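Local coordinates for protein DYNE8 (PDB 4AMM) that forms the acyltransferase domain of an iterative polyketide synthase of enediyne biosynthesis, and probably transfers acyl building units onto the carrier protein, at residues A[173-179]-A[306-310]; A[285-290]-A[321-327]; A[183-189]-A[297-303]. All blocks are in the same frame, centred on the assembly; numbering follows the deposited sequence.

Contact 1 (A[173-179]-A[306-310]); sequences LGHSLGE and ASTVT
The carboxylate of Glu179 is held by both oxygens against the turn at Ser307 and Thr308. OE1 of Glu179 accepts from the backbone N of Thr308 at 2.9 Å, and OE2 of Glu179 from OG of Ser307 at 2.7 Å. Each oxygen uses its syn lone pair, which fixes the rotation of the group. Thr308 adds its own hydroxyl: chi1 of 66° places OG1 between its backbone N and carbonyl carbon, where it donates to Gly174 O at 2.8 Å in the carbonyl plane. Ser307 is positioned in turn by its OG, which accepts from Val309 N, an ST turn, and from Thr310 N, completing an ST motif. Beside these bonds, a water accepts from Gly174 N and lies 2.8 Å from Ala306 O and 2.7 Å from Glu179 OE1. An alanine in place of Glu179 would probably leave Thr308 N and the Ser307 hydroxyl without these acceptors, the loop losing two of its ties to 173-179. The GxSxG pattern of Gly174, Ser176 and Gly178, with Ser176 at phi/psi 55°/-117° and its OG hydrogen-bonded to His278 and Arg201, is consistent with a nucleophile elbow. The buried carboxylate thus meets one loop donor on each oxygen, bonds that probably offset its negative charge.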
loop_
_atom_site.group_PDB
_atom_site.type_symbol
_atom_site.label_atom_id
_atom_site.label_comp_id
_atom_site.label_asym_id
_atom_site.label_seq_id
_atom_site.Cartn_x
_atom_site.Cartn_y
_atom_site.Cartn_z
ATOM N N LEU A 173 -0.416 7.371 4.639
ATOM C CA LEU A 173 1.050 7.548 4.529
ATOM C C LEU A 173 1.475 7.113 3.150
ATOM O O LEU A 173 0.804 6.296 2.490
ATOM C CB LEU A 173 1.790 6.720 5.582
ATOM C CG LEU A 173 1.796 5.243 5.482
ATOM C CD1 LEU A 173 2.859 4.724 4.398
ATOM C CD2 LEU A 173 2.112 4.620 6.880
ATOM N N GLY A 174 2.597 7.668 2.715
ATOM C CA GLY A 174 3.196 7.291 1.420
ATOM C C GLY A 174 4.658 6.938 1.616
ATOM O O GLY A 174 5.374 7.614 2.354
ATOM N N HIS A 175 5.079 5.846 0.956
ATOM C CA HIS A 175 6.495 5.365 1.008
ATOM C C HIS A 175 7.298 6.043 -0.084
ATOM O O HIS A 175 7.101 5.794 -1.259
ATOM C CB HIS A 175 6.443 3.850 0.774
ATOM C CG HIS A 175 7.673 3.103 1.221
ATOM N ND1 HIS A 175 8.860 3.145 0.483
ATOM C CD2 HIS A 175 7.873 2.227 2.250
ATOM C CE1 HIS A 175 9.726 2.334 1.081
ATOM N NE2 HIS A 175 9.170 1.780 2.151
ATOM N N SER A 176 8.238 6.898 0.356
ATOM C CA SER A 176 9.151 7.584 -0.614
ATOM C C SER A 176 8.265 8.309 -1.662
ATOM O O SER A 176 7.539 9.290 -1.283
ATOM C CB SER A 176 10.154 6.608 -1.203
ATOM O OG SER A 176 11.047 7.456 -1.969
ATOM N N LEU A 177 8.317 7.969 -2.927
ATOM C CA LEU A 177 7.487 8.542 -3.957
ATOM C C LEU A 177 6.021 8.686 -3.533
ATOM O O LEU A 177 5.331 9.658 -3.909
ATOM C CB LEU A 177 7.569 7.664 -5.238
ATOM C CG LEU A 177 6.640 8.039 -6.382
ATOM C CD1 LEU A 177 6.963 9.455 -6.941
ATOM C CD2 LEU A 177 6.738 6.969 -7.436
ATOM N N GLY A 178 5.512 7.653 -2.855
ATOM C CA GLY A 178 4.076 7.699 -2.466
ATOM C C GLY A 178 3.723 8.869 -1.574
ATOM O O GLY A 178 2.509 9.168 -1.521
ATOM N N GLU A 179 4.660 9.490 -0.895
ATOM C CA GLU A 179 4.284 10.670 -0.079
ATOM C C GLU A 179 3.700 11.721 -1.002
ATOM O O GLU A 179 2.867 12.505 -0.553
ATOM C CB GLU A 179 5.496 11.173 0.647
ATOM C CG GLU A 179 5.114 12.243 1.738
ATOM C CD GLU A 179 5.816 12.015 3.045
ATOM O OE1 GLU A 179 6.046 10.861 3.466
ATOM O OE2 GLU A 179 6.108 13.017 3.785
ATOM N N ALA A 306 0.864 10.761 7.798
ATOM C CA ALA A 306 1.994 10.346 8.619
ATOM C C ALA A 306 3.199 10.302 7.670
ATOM O O ALA A 306 3.178 9.507 6.724
ATOM C CB ALA A 306 1.715 8.955 9.192
ATOM N N SER A 307 4.158 11.172 7.860
ATOM C CA SER A 307 5.274 11.337 6.915
ATOM C C SER A 307 6.306 10.233 7.152
ATOM O O SER A 307 6.771 9.968 8.233
ATOM C CB SER A 307 5.911 12.660 7.191
ATOM O OG SER A 307 7.067 12.845 6.309
ATOM N N THR A 308 6.730 9.676 6.015
ATOM C CA THR A 308 7.911 8.788 5.996
ATOM C C THR A 308 9.201 9.567 5.779
ATOM O O THR A 308 10.285 8.967 5.674
ATOM C CB THR A 308 7.815 7.665 4.950
ATOM O OG1 THR A 308 7.830 8.165 3.619
ATOM C CG2 THR A 308 6.582 6.804 5.230
ATOM N N VAL A 309 9.131 10.894 5.814
ATOM C CA VAL A 309 10.372 11.716 5.852
ATOM C C VAL A 309 10.708 12.059 7.295
ATOM O O VAL A 309 11.788 11.903 7.778
ATOM C CB VAL A 309 10.219 13.017 5.037
ATOM C CG1 VAL A 309 11.555 13.767 4.993
ATOM C CG2 VAL A 309 9.771 12.715 3.635
ATOM N N THR A 310 9.676 12.530 8.023
ATOM C CA THR A 310 9.854 12.968 9.434
ATOM C C THR A 310 9.500 11.924 10.424
ATOM O O THR A 310 9.977 11.977 11.579
ATOM C CB THR A 310 9.014 14.181 9.747
ATOM O OG1 THR A 310 7.660 13.831 9.622
ATOM C CG2 THR A 310 9.315 15.332 8.761
HETATM O O HOH W 1 3.627 9.841 3.990
#

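Contact 2 (A[285-290]-A[321-327]); sequences AAEALR and EVLVRQL
Val324 spreads its two methyls over the neighbouring helix, CG1 against the CB of Ala286 at 3.8 Å and CG2 against the CB of Arg290 at 3.6 Å. The two helical segments form an antiparallel pair, their axes 8.6 Å apart at closest approach and 159° between their directions, within the acyltransferase domain. Ala286 sits where the backbones come nearest, its methyl directed at the partner helix between Val324 and the CB of Leu327. Leu327 lays CD2 beside the backbone of Ala285 and Ala286. Its other methyl, CD1, meets CD2 of Leu289 at 3.8 Å, the two leucines crossing at a slant. The first torsion of Leu289 (chi1 -174°) sets CG opposite the backbone N, and CD2 also comes to rest on the carbonyl O of Leu323 at 3.5 Å. Leu289 also touches Leu197 and Arg201 of helix 191-206, and Leu327 touches Arg201.

At the more exposed margin the packing gives way to charge. The chain of Arg290 bends at chi3 and brings its guanidinium under Val324 CG2, which lies over one face, toward the rim, while Glu321 approaches the edge. The salt bridge is end-on and two-pronged, the guanidinium and carboxylate planes 37° apart: on the syn sides, out of the carboxylate plane, NH1 of Arg290 reaches OE2 of Glu321 at 2.9 Å, nearly straight, and NH2 of Arg290 reaches OE1 of Glu321 at 2.8 Å.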
loop_
_atom_site.group_PDB
_atom_site.type_symbol
_atom_site.label_atom_id
_atom_site.label_comp_id
_atom_site.label_asym_id
_atom_site.label_seq_id
_atom_site.Cartn_x
_atom_site.Cartn_y
_atom_site.Cartn_z
ATOM N N ALA A 285 20.302 15.233 -7.131
ATOM C CA ALA A 285 18.901 15.083 -7.509
ATOM C C ALA A 285 17.961 15.909 -6.635
ATOM O O ALA A 285 16.985 16.497 -7.159
ATOM C CB ALA A 285 18.478 13.631 -7.476
ATOM N N ALA A 286 18.280 16.025 -5.353
ATOM C CA ALA A 286 17.458 16.837 -4.467
ATOM C C ALA A 286 17.476 18.292 -4.860
ATOM O O ALA A 286 16.468 18.992 -4.705
ATOM C CB ALA A 286 17.953 16.632 -3.005
ATOM N N GLU A 287 18.619 18.793 -5.324
ATOM C CA GLU A 287 18.673 20.180 -5.822
ATOM C C GLU A 287 17.824 20.430 -7.038
ATOM O O GLU A 287 17.168 21.489 -7.182
ATOM C CB GLU A 287 20.153 20.523 -6.072
ATOM C CG GLU A 287 20.404 22.028 -6.506
ATOM C CD GLU A 287 21.904 22.375 -6.800
ATOM O OE1 GLU A 287 22.705 21.481 -7.171
ATOM O OE2 GLU A 287 22.267 23.580 -6.669
ATOM N N ALA A 288 17.809 19.497 -7.964
ATOM C CA ALA A 288 16.977 19.644 -9.123
ATOM C C ALA A 288 15.478 19.555 -8.726
ATOM O O ALA A 288 14.593 20.366 -9.158
ATOM C CB ALA A 288 17.301 18.544 -10.195
ATOM N N LEU A 289 15.126 18.644 -7.825
ATOM C CA LEU A 289 13.775 18.561 -7.328
ATOM C C LEU A 289 13.382 19.855 -6.653
ATOM O O LEU A 289 12.198 20.277 -6.812
ATOM C CB LEU A 289 13.640 17.374 -6.386
ATOM C CG LEU A 289 12.241 17.119 -5.914
ATOM C CD1 LEU A 289 11.312 16.796 -7.084
ATOM C CD2 LEU A 289 12.220 16.061 -4.881
ATOM N N ARG A 290 14.311 20.488 -5.925
ATOM C CA ARG A 290 13.923 21.765 -5.297
ATOM C C ARG A 290 13.413 22.748 -6.347
ATOM O O ARG A 290 12.439 23.494 -6.087
ATOM C CB ARG A 290 15.121 22.360 -4.599
ATOM C CG ARG A 290 14.770 23.680 -3.852
ATOM C CD ARG A 290 15.977 24.256 -3.135
ATOM N NE ARG A 290 16.301 23.559 -1.887
ATOM C CZ ARG A 290 15.723 23.807 -0.711
ATOM N NH1 ARG A 290 14.747 24.722 -0.640
ATOM N NH2 ARG A 290 16.086 23.124 0.367
ATOM N N GLU A 321 10.907 21.884 1.538
ATOM C CA GLU A 321 12.023 21.406 2.326
ATOM C C GLU A 321 11.891 19.891 2.619
ATOM O O GLU A 321 12.911 19.198 2.632
ATOM C CB GLU A 321 12.097 22.163 3.670
ATOM C CG GLU A 321 12.297 23.706 3.542
ATOM C CD GLU A 321 13.488 24.080 2.660
ATOM O OE1 GLU A 321 14.504 23.336 2.643
ATOM O OE2 GLU A 321 13.411 25.112 1.952
ATOM N N VAL A 322 10.686 19.449 2.949
ATOM C CA VAL A 322 10.487 18.057 3.344
ATOM C C VAL A 322 10.727 17.192 2.133
ATOM O O VAL A 322 11.457 16.139 2.252
ATOM C CB VAL A 322 9.050 17.819 3.860
ATOM C CG1 VAL A 322 8.779 16.330 4.145
ATOM C CG2 VAL A 322 8.813 18.504 5.173
ATOM N N LEU A 323 10.230 17.530 0.956
ATOM C CA LEU A 323 10.359 16.642 -0.228
ATOM C C LEU A 323 11.775 16.710 -0.711
ATOM O O LEU A 323 12.211 15.758 -1.385
ATOM C CB LEU A 323 9.291 16.993 -1.329
ATOM C CG LEU A 323 7.893 16.646 -0.809
ATOM C CD1 LEU A 323 6.877 16.921 -1.915
ATOM C CD2 LEU A 323 7.744 15.143 -0.324
ATOM N N VAL A 324 12.564 17.734 -0.439
ATOM C CA VAL A 324 13.982 17.768 -0.830
ATOM C C VAL A 324 14.759 16.895 0.113
ATOM O O VAL A 324 15.527 16.010 -0.399
ATOM C CB VAL A 324 14.524 19.250 -0.853
ATOM C CG1 VAL A 324 15.977 19.242 -0.990
ATOM C CG2 VAL A 324 13.905 20.024 -2.079
ATOM N N ARG A 325 14.684 17.041 1.422
ATOM C CA ARG A 325 15.408 16.150 2.320
ATOM C C ARG A 325 14.904 14.720 2.271
ATOM O O ARG A 325 15.630 13.831 2.743
ATOM C CB ARG A 325 15.527 16.701 3.737
ATOM C CG ARG A 325 14.281 16.641 4.531
ATOM C CD ARG A 325 14.699 16.974 5.980
ATOM N NE ARG A 325 13.550 17.042 6.909
ATOM C CZ ARG A 325 12.781 18.107 7.097
ATOM N NH1 ARG A 325 12.984 19.265 6.496
ATOM N NH2 ARG A 325 11.819 18.010 8.037
ATOM N N GLN A 326 13.725 14.470 1.733
ATOM C CA GLN A 326 13.266 13.071 1.492
ATOM C C GLN A 326 14.296 12.333 0.692
ATOM O O GLN A 326 14.475 11.147 0.996
ATOM C CB GLN A 326 12.009 13.071 0.713
ATOM C CG GLN A 326 11.457 11.650 0.441
ATOM C CD GLN A 326 10.082 11.614 -0.124
ATOM O OE1 GLN A 326 9.827 12.240 -1.157
ATOM N NE2 GLN A 326 9.168 10.914 0.518
ATOM N N LEU A 327 14.945 12.969 -0.253
ATOM C CA LEU A 327 15.751 12.172 -1.192
ATOM C C LEU A 327 17.053 11.717 -0.573
ATOM O O LEU A 327 17.553 10.663 -0.973
ATOM C CB LEU A 327 16.037 12.967 -2.422
ATOM C CG LEU A 327 15.037 12.777 -3.581
ATOM C CD1 LEU A 327 13.577 12.928 -3.307
ATOM C CD2 LEU A 327 15.408 13.664 -4.726
#

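Contact 3 (A[183-189]-A[297-303]); sequences LSWAGAL and PWRRPER
Leu183, in the last turn of its helix, sets CD2 beside CG of Pro301 at 3.9 Å, the two side chains pointing the same way. Trp185 follows with the broad face of its indole. The chain of Arg303, extended from CG to NE, crosses it at about a right angle, and CD of Arg303 stands 3.7 Å from the centroid of the six-membered ring of Trp185, a CH-pi contact over the face. The guanidinium runs on past this ring with its plane turned well away from that of the indole, and a water links Arg303 NE to the carbonyl O of Trp185. The backbone N of Arg303 is buried here without a hydrogen-bonding partner. Ala186 packs its methyl against CB of Pro301, and its carbonyl O receives the backbone N of Glu302 at 2.7 Å in an almost straight bond.

Here the helix ends in a Schellman motif: Ala188 N bonds back to Leu183 O and Gly187 N to Ser184 O. Gly187, with phi at 84°, has no room for a CB, which would press against the carbonyl of Ala186 and collide with OE1 of Glu302. A water at its carbonyl O also donates weakly to that carboxylate oxygen. Ala188 O accepts from Arg299 N at 2.8 Å, a second backbone tie between the loop and the turn that follows the helix. The methyl of Ala188 rests 4.1 Å from CG of Pro301. Leu189 closes the segment against Trp298, whose NE1 is hydrogen-bonded to Ala293 O. With CG opposite its backbone N (chi1 -160°), Leu189 brings CD2 over one face of that indole, 3.8 Å from CH2 of Trp298.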
loop_
_atom_site.group_PDB
_atom_site.type_symbol
_atom_site.label_atom_id
_atom_site.label_comp_id
_atom_site.label_asym_id
_atom_site.label_seq_id
_atom_site.Cartn_x
_atom_site.Cartn_y
_atom_site.Cartn_z
ATOM N N LEU A 183 0.076 13.381 -0.165
ATOM C CA LEU A 183 -0.161 14.840 -0.055
ATOM C C LEU A 183 -1.242 15.233 -1.013
ATOM O O LEU A 183 -2.052 16.121 -0.661
ATOM C CB LEU A 183 1.157 15.551 -0.404
ATOM C CG LEU A 183 2.153 15.475 0.743
ATOM C CD1 LEU A 183 3.532 15.960 0.354
ATOM C CD2 LEU A 183 1.729 16.316 2.005
ATOM N N SER A 184 -1.347 14.665 -2.205
ATOM C CA SER A 184 -2.398 15.021 -3.174
ATOM C C SER A 184 -3.745 14.601 -2.595
ATOM O O SER A 184 -4.727 15.383 -2.572
ATOM C CB SER A 184 -2.166 14.416 -4.560
ATOM O OG SER A 184 -3.101 14.981 -5.481
ATOM N N TRP A 185 -3.819 13.392 -2.065
ATOM C CA TRP A 185 -5.054 12.944 -1.407
ATOM C C TRP A 185 -5.468 13.873 -0.290
ATOM O O TRP A 185 -6.706 14.126 -0.109
ATOM C CB TRP A 185 -4.825 11.495 -0.851
ATOM C CG TRP A 185 -5.935 11.005 0.114
ATOM C CD1 TRP A 185 -7.150 10.465 -0.241
ATOM C CD2 TRP A 185 -5.902 11.120 1.538
ATOM N NE1 TRP A 185 -7.920 10.288 0.914
ATOM C CE2 TRP A 185 -7.155 10.591 2.001
ATOM C CE3 TRP A 185 -4.928 11.519 2.475
ATOM C CZ2 TRP A 185 -7.479 10.536 3.331
ATOM C CZ3 TRP A 185 -5.255 11.395 3.839
ATOM C CH2 TRP A 185 -6.523 10.909 4.232
ATOM N N ALA A 186 -4.504 14.404 0.454
ATOM C CA ALA A 186 -4.724 15.280 1.616
ATOM C C ALA A 186 -5.031 16.715 1.134
ATOM O O ALA A 186 -5.283 17.587 2.015
ATOM C CB ALA A 186 -3.554 15.237 2.602
ATOM N N GLY A 187 -5.060 16.962 -0.153
ATOM C CA GLY A 187 -5.393 18.354 -0.655
ATOM C C GLY A 187 -4.243 19.322 -0.709
ATOM O O GLY A 187 -4.468 20.529 -0.976
ATOM N N ALA A 188 -2.976 18.895 -0.543
ATOM C CA ALA A 188 -1.853 19.840 -0.592
ATOM C C ALA A 188 -1.476 20.293 -2.024
ATOM O O ALA A 188 -0.862 21.367 -2.239
ATOM C CB ALA A 188 -0.650 19.227 0.144
ATOM N N LEU A 189 -1.772 19.440 -3.013
ATOM C CA LEU A 189 -1.475 19.669 -4.388
ATOM C C LEU A 189 -2.470 18.930 -5.283
ATOM O O LEU A 189 -2.820 17.770 -5.012
ATOM C CB LEU A 189 -0.054 19.126 -4.662
ATOM C CG LEU A 189 0.601 19.699 -5.891
ATOM C CD1 LEU A 189 0.808 21.238 -5.788
ATOM C CD2 LEU A 189 1.955 19.047 -6.110
ATOM N N PRO A 297 1.940 25.617 -6.484
ATOM C CA PRO A 297 1.033 26.308 -5.546
ATOM C C PRO A 297 0.590 25.394 -4.374
ATOM O O PRO A 297 -0.607 25.092 -4.199
ATOM C CB PRO A 297 -0.148 26.668 -6.461
ATOM C CG PRO A 297 -0.257 25.446 -7.384
ATOM C CD PRO A 297 1.242 25.080 -7.660
ATOM N N TRP A 298 1.537 25.028 -3.541
ATOM C CA TRP A 298 1.242 24.173 -2.363
ATOM C C TRP A 298 0.213 24.695 -1.411
ATOM O O TRP A 298 0.219 25.936 -1.123
ATOM C CB TRP A 298 2.534 23.957 -1.522
ATOM C CG TRP A 298 3.589 23.183 -2.290
ATOM C CD1 TRP A 298 4.660 23.696 -2.984
ATOM C CD2 TRP A 298 3.668 21.766 -2.418
ATOM N NE1 TRP A 298 5.378 22.695 -3.577
ATOM C CE2 TRP A 298 4.786 21.497 -3.249
ATOM C CE3 TRP A 298 2.857 20.715 -1.975
ATOM C CZ2 TRP A 298 5.162 20.195 -3.588
ATOM C CZ3 TRP A 298 3.218 19.407 -2.339
ATOM C CH2 TRP A 298 4.367 19.157 -3.118
ATOM N N ARG A 299 -0.680 23.833 -0.928
ATOM C CA ARG A 299 -1.606 24.185 0.166
ATOM C C ARG A 299 -1.343 23.321 1.380
ATOM O O ARG A 299 -0.776 22.228 1.263
ATOM C CB ARG A 299 -3.063 24.000 -0.313
ATOM C CG ARG A 299 -3.377 24.672 -1.671
ATOM C CD ARG A 299 -4.861 24.880 -1.955
ATOM N NE ARG A 299 -5.045 25.465 -3.295
ATOM C CZ ARG A 299 -6.222 25.714 -3.885
ATOM N NH1 ARG A 299 -7.371 25.455 -3.252
ATOM N NH2 ARG A 299 -6.256 26.243 -5.108
ATOM N N ARG A 300 -1.786 23.775 2.534
ATOM C CA ARG A 300 -1.735 23.005 3.725
ATOM C C ARG A 300 -2.565 21.720 3.550
ATOM O O ARG A 300 -3.674 21.803 3.040
ATOM C CB ARG A 300 -2.367 23.833 4.851
ATOM C CG ARG A 300 -2.120 23.229 6.210
ATOM C CD ARG A 300 -2.396 24.237 7.363
ATOM N NE ARG A 300 -1.832 23.810 8.653
ATOM C CZ ARG A 300 -2.418 22.948 9.492
ATOM N NH1 ARG A 300 -3.600 22.404 9.177
ATOM N NH2 ARG A 300 -1.827 22.628 10.649
ATOM N N PRO A 301 -2.011 20.552 3.953
ATOM C CA PRO A 301 -2.851 19.339 3.911
ATOM C C PRO A 301 -4.051 19.443 4.805
ATOM O O PRO A 301 -3.933 19.989 5.932
ATOM C CB PRO A 301 -1.932 18.248 4.478
ATOM C CG PRO A 301 -0.561 18.686 4.180
ATOM C CD PRO A 301 -0.614 20.235 4.304
ATOM N N GLU A 302 -5.187 18.927 4.327
ATOM C CA GLU A 302 -6.477 19.033 5.038
ATOM C C GLU A 302 -6.913 17.749 5.712
ATOM O O GLU A 302 -7.951 17.683 6.411
ATOM C CB GLU A 302 -7.579 19.469 4.052
ATOM C CG GLU A 302 -7.063 20.622 3.108
ATOM C CD GLU A 302 -8.134 21.299 2.208
ATOM O OE1 GLU A 302 -8.453 20.778 1.094
ATOM O OE2 GLU A 302 -8.627 22.392 2.608
ATOM N N ARG A 303 -6.150 16.680 5.492
ATOM C CA ARG A 303 -6.413 15.340 6.060
ATOM C C ARG A 303 -5.049 14.836 6.650
ATOM O O ARG A 303 -3.977 15.332 6.213
ATOM C CB ARG A 303 -6.918 14.370 4.989
ATOM C CG ARG A 303 -8.001 14.949 4.080
ATOM C CD ARG A 303 -8.547 13.848 3.222
ATOM N NE ARG A 303 -9.489 14.263 2.197
ATOM C CZ ARG A 303 -10.479 13.493 1.713
ATOM N NH1 ARG A 303 -10.724 12.268 2.208
ATOM N NH2 ARG A 303 -11.279 13.975 0.765
HETATM O O HOH W 2 -8.453 16.430 0.519
HETATM O O HOH W 3 -6.635 21.857 -0.395
#

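In the fold
Along the chain the segments run 173-179, 183-189, 285-290, 297-303, 306-310 and 321-327, so contact 3 falls within the span bridged by contact 1 while contact 2 interleaves with both. Helix 178-185 serves contacts 1 and 3, whose centres are about 13 Å apart; contact 1 lies at its N-terminal part, beside the parallel sheet, and contact 3 at its C-terminal end and the turn beyond. Helix 319-328 carries the other links. Gln326 bonds weakly to Ser176 O of contact 1, about 13 Å from contact 2 between centres, and Leu323 packs on Trp298 and Leu183 of contact 3, about 18 Å away. Around the probable nucleophile elbow, helices 178-185 and 319-328 thus meet each other and segments 297-303 and 306-310.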